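Local coordinates for DUF6833 domain-containing protein (Pseudomonas phage LUZ7, PDB 3PF6) that is of unknown function but forms a small two-helix fold with a long irregular N-terminal region, paired with a second copy of itself, at residues Pro17-Pro20 with Asp24-Glu27; Glu28-Phe33 with His39-Ala44. All blocks are in the same frame, centred on the assembly; numbering follows the deposited sequence. Where two conformers were deposited one is given.

Contact 1: residues Pro17-Pro20 with Asp24-Glu27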
# COMPACT_ATOMS: atom_id res chain seq x y z
N PRO A 17 7.57 8.55 2.64
CA PRO A 17 7.54 8.50 4.11
C PRO A 17 7.51 7.13 4.67
O PRO A 17 7.25 6.15 3.99
CB PRO A 17 6.28 9.28 4.48
CG PRO A 17 5.43 9.31 3.30
CD PRO A 17 6.35 9.16 2.09
N THR A 18 7.81 7.06 5.97
CA THR A 18 7.73 5.84 6.78
C THR A 18 7.04 6.24 8.09
O THR A 18 7.39 7.25 8.68
CB THR A 18 9.14 5.19 7.02
OG1 THR A 18 9.01 3.94 7.74
CG2 THR A 18 10.02 6.06 7.79
N HIS A 19 6.02 5.49 8.50
CA HIS A 19 5.18 5.87 9.63
C HIS A 19 5.38 4.95 10.81
O HIS A 19 5.97 3.88 10.67
CB HIS A 19 3.75 5.88 9.17
CG HIS A 19 3.50 6.89 8.11
ND1 HIS A 19 3.50 8.23 8.36
CD2 HIS A 19 3.31 6.74 6.77
CE1 HIS A 19 3.32 8.88 7.21
NE2 HIS A 19 3.16 8.00 6.25
N PRO A 20 4.91 5.37 11.98
CA PRO A 20 5.11 4.58 13.18
C PRO A 20 4.37 3.23 13.16
O PRO A 20 4.77 2.28 13.85
CB PRO A 20 4.55 5.49 14.28
CG PRO A 20 4.47 6.82 13.76
CD PRO A 20 4.32 6.69 12.29
N ASP A 24 -1.12 4.47 11.36
CA ASP A 24 -0.70 5.82 10.98
C ASP A 24 -0.58 5.97 9.47
O ASP A 24 -0.93 7.00 8.90
CB ASP A 24 0.66 6.15 11.62
CG ASP A 24 0.60 6.24 13.14
OD1 ASP A 24 0.53 7.34 13.68
OD2 ASP A 24 0.57 5.17 13.80
N ALA A 25 -0.04 4.93 8.81
CA ALA A 25 0.14 4.97 7.35
C ALA A 25 -1.21 5.06 6.65
O ALA A 25 -1.37 5.75 5.64
CB ALA A 25 0.90 3.70 6.88
N LEU A 26 -2.22 4.36 7.19
CA LEU A 26 -3.56 4.47 6.65
C LEU A 26 -4.16 5.85 6.87
O LEU A 26 -4.71 6.45 5.95
CB LEU A 26 -4.49 3.38 7.24
CG LEU A 26 -4.18 1.95 6.79
CD1 LEU A 26 -4.97 0.98 7.67
CD2 LEU A 26 -4.43 1.75 5.29
N GLU A 27 -4.00 6.37 8.08
CA GLU A 27 -4.44 7.75 8.38
C GLU A 27 -3.85 8.77 7.39
O GLU A 27 -4.55 9.63 6.86
CB GLU A 27 -4.06 8.11 9.82
CG GLU A 27 -4.87 7.35 10.87
CD GLU A 27 -4.31 7.42 12.29
OE1 GLU A 27 -3.27 8.08 12.52
OE2 GLU A 27 -4.94 6.81 13.19
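His-19 and Pro-20, in the extended loop that leads into helix 22-32, lie against Asp-24 and Ala-25 in the first turn of that helix. Only van der Waals contacts join the two segments, with no hydrogen bond between them, and the backbones come closest where His-19 CA stands 5.6 Å from Ala-25 CA.

The imidazole makes the inner half of the contact. Its CG is anti to the carbonyl carbon (chi1 -62°), which lays the ring alongside the helix and brings CD2 to 3.7 Å from Ala-25 CA and 3.9 Å from Ala-25 CB. Asp-24 O lies more distantly over one face of the ring. Nearer the backbone, His-19 CB meets Asp-24 CB at 4.0 Å.

The outer half is proline against carboxylate. Pro-20 CD packs 3.8 Å from Asp-24 CB, and Pro-20 CG is 4.0 Å from Asp-24 CG; the two side chains cross at about a right angle.

Hydrogen bonds flank the packing: Ser-21 OG with Asp-24 N, and Asn-50 and Thr-51 of the second subunit with Pro-17 O and His-19 N. The loop entering the helix thus runs back along its first turn, held between that helix and the second subunit.

Although both are ionisable, His-19 and Asp-24 form no salt bridge, since His-19 ND1 and Asp-24 OD1 are 6.2 Å apart. Any attraction would be long-range and would depend on the histidine's charge; the loop meets the helix through van der Waals packing, part of it against the polar carboxylate of Asp-24.

Contact 2: residues Glu28-Phe33 with His39-Ala44; sequences EARLLF and HDFMRA. Unlike the reference sequence in segment 28-33: Phe-33 (reference Leu).
Arg-30 and Phe-41 mark the closest approach of the two backbones, their CA atoms 7.6 Å apart, where the last turns of helix 22-32 face the start of helix 38-58 and the two segments run roughly perpendicular. Phe-33 is the first residue to leave helical geometry, its N still bonded to Ala-29 O at 2.9 Å.

Phe-41 bridges the gap. With CG anti to the backbone N, its ring reaches across to the other helix, and CZ comes within 3.5 Å of Arg-30 N. The Ala-29 methyl adds an apolar contact, CB to CZ at 3.8 Å. Over the ring's centre sits Arg-30 CD in a CH-pi contact, 3.7 Å from the centroid and 11° off the normal. A bend at chi2 (55°) folds the arginine over the ring and carries its guanidinium on past Phe-41 CB, guanidinium and phenyl planes 28° apart.

The guanidinium is anchored to backbone carbonyls. Its NH1 bonds to Phe-33 O at 2.8 Å, in the carbonyl plane though tilted from that of the guanidinium, and also to Gly-35 O, while NH2 takes Gly-36 O. Arg-30 thus ties down the chain leaving its own helix while its aliphatic part packs on the next one.

The contact joins the two helices across the 33-37 linker. Leu-26, one turn earlier, continues the packing on Phe-41, and Ala-44 of the second subunit packs on Ala-29.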
# COMPACT_ATOMS: atom_id res chain seq x y z
N GLU A 28 -2.56 8.67 7.14
CA GLU A 28 -1.88 9.63 6.27
C GLU A 28 -2.27 9.44 4.82
O GLU A 28 -2.44 10.40 4.09
CB GLU A 28 -0.36 9.57 6.51
CG GLU A 28 0.00 10.03 7.90
CD GLU A 28 -0.21 11.53 8.12
OE1 GLU A 28 -0.01 12.31 7.17
OE2 GLU A 28 -0.55 11.92 9.26
N ALA A 29 -2.43 8.20 4.38
CA ALA A 29 -2.93 7.96 3.05
C ALA A 29 -4.34 8.52 2.87
O ALA A 29 -4.67 9.06 1.80
CB ALA A 29 -2.88 6.46 2.73
N ARG A 30 -5.17 8.43 3.91
CA ARG A 30 -6.54 8.93 3.82
C ARG A 30 -6.59 10.45 3.70
O ARG A 30 -7.49 11.01 3.08
CB ARG A 30 -7.36 8.39 4.98
CG ARG A 30 -8.85 8.56 4.85
CD ARG A 30 -9.38 7.96 3.54
NE ARG A 30 -10.84 7.79 3.57
CZ ARG A 30 -11.64 7.84 2.51
NH1 ARG A 30 -11.18 8.10 1.30
NH2 ARG A 30 -12.95 7.65 2.68
N LEU A 31 -5.61 11.14 4.30
CA LEU A 31 -5.49 12.58 4.13
C LEU A 31 -5.15 12.98 2.70
O LEU A 31 -5.59 14.05 2.21
CB LEU A 31 -4.43 13.15 5.09
CG LEU A 31 -4.76 13.18 6.58
CD1 LEU A 31 -3.56 13.70 7.42
CD2 LEU A 31 -5.99 14.08 6.84
N LEU A 32 -4.38 12.14 2.03
CA LEU A 32 -4.00 12.39 0.65
C LEU A 32 -5.14 12.02 -0.31
O LEU A 32 -5.25 12.64 -1.37
CB LEU A 32 -2.71 11.63 0.30
CG LEU A 32 -1.46 12.17 0.98
CD1 LEU A 32 -0.32 11.13 0.92
CD2 LEU A 32 -1.03 13.50 0.33
N PHE A 33 -5.97 11.03 0.08
CA PHE A 33 -7.10 10.52 -0.72
C PHE A 33 -8.39 10.50 0.12
O PHE A 33 -8.92 9.45 0.50
CB PHE A 33 -6.72 9.20 -1.36
CG PHE A 33 -5.67 9.39 -2.42
CD1 PHE A 33 -6.03 9.70 -3.73
CD2 PHE A 33 -4.33 9.42 -2.09
CE1 PHE A 33 -5.06 9.96 -4.69
CE2 PHE A 33 -3.36 9.70 -3.05
CZ PHE A 33 -3.72 9.97 -4.33
N HIS A 39 -14.69 2.02 1.58
CA HIS A 39 -14.56 0.72 0.95
C HIS A 39 -13.46 0.69 -0.12
O HIS A 39 -12.58 -0.23 -0.13
CB HIS A 39 -15.87 0.24 0.32
CG HIS A 39 -15.78 -1.14 -0.23
ND1 HIS A 39 -15.48 -1.41 -1.55
CD2 HIS A 39 -15.90 -2.34 0.38
CE1 HIS A 39 -15.43 -2.72 -1.72
NE2 HIS A 39 -15.69 -3.30 -0.56
N ASP A 40 -13.53 1.64 -1.05
CA ASP A 40 -12.55 1.66 -2.13
C ASP A 40 -11.15 1.91 -1.56
O ASP A 40 -10.18 1.36 -2.04
CB ASP A 40 -12.88 2.73 -3.19
CG ASP A 40 -14.07 2.33 -4.07
OD1 ASP A 40 -14.47 1.13 -4.06
OD2 ASP A 40 -14.57 3.22 -4.80
N PHE A 41 -11.06 2.79 -0.56
CA PHE A 41 -9.78 3.10 0.08
C PHE A 41 -9.16 1.84 0.66
O PHE A 41 -7.99 1.53 0.43
CB PHE A 41 -9.98 4.17 1.16
CG PHE A 41 -8.73 4.52 1.88
CD1 PHE A 41 -7.82 5.41 1.31
CD2 PHE A 41 -8.45 3.97 3.13
CE1 PHE A 41 -6.65 5.73 1.98
CE2 PHE A 41 -7.27 4.30 3.81
CZ PHE A 41 -6.37 5.17 3.22
N MSE A 42 -9.95 1.08 1.45
CA MSE A 42 -9.38 -0.12 2.03
C MSE A 42 -9.08 -1.17 0.98
O MSE A 42 -8.11 -1.92 1.13
CB MSE A 42 -10.30 -0.70 3.12
CG MSE A 42 -10.42 0.20 4.33
SE MSE A 42 -8.71 0.49 5.25
CE MSE A 42 -8.62 -1.18 6.25
N ARG A 43 -9.88 -1.24 -0.07
CA ARG A 43 -9.61 -2.22 -1.12
C ARG A 43 -8.25 -1.93 -1.76
O ARG A 43 -7.46 -2.86 -1.99
CB ARG A 43 -10.72 -2.25 -2.17
CG ARG A 43 -10.58 -3.35 -3.19
CD ARG A 43 -11.81 -3.46 -4.06
NE ARG A 43 -11.76 -4.63 -4.95
CZ ARG A 43 -11.99 -5.88 -4.55
NH1 ARG A 43 -12.29 -6.15 -3.29
NH2 ARG A 43 -11.91 -6.87 -5.42
N ALA A 44 -7.97 -0.64 -1.98
CA ALA A 44 -6.72 -0.21 -2.59
C ALA A 44 -5.54 -0.47 -1.65
O ALA A 44 -4.54 -1.11 -2.02
CB ALA A 44 -6.79 1.27 -2.97

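Overall arrangement
Helix 22-32 serves both contacts, which follow one another along the chain with centres about 12 Å apart. Contact 1 is the more superficial, a loop laid on the first turn of the helix; contact 2 is buried and joins the end of that helix to helix 38-58. Their chemistry follows: van der Waals packing of imidazole and proline on the helix in the former, an arginine chain laid over a phenyl face in the latter, its charge met by linker carbonyls. They touch directly, Leu-26 O lying 3.4 Å from Phe-41 CZ and His-19 CE1 3.6 Å from Glu-28 CG. The second subunit reaches both, hydrogen-bonding the loop of contact 1 and packing against contact 2.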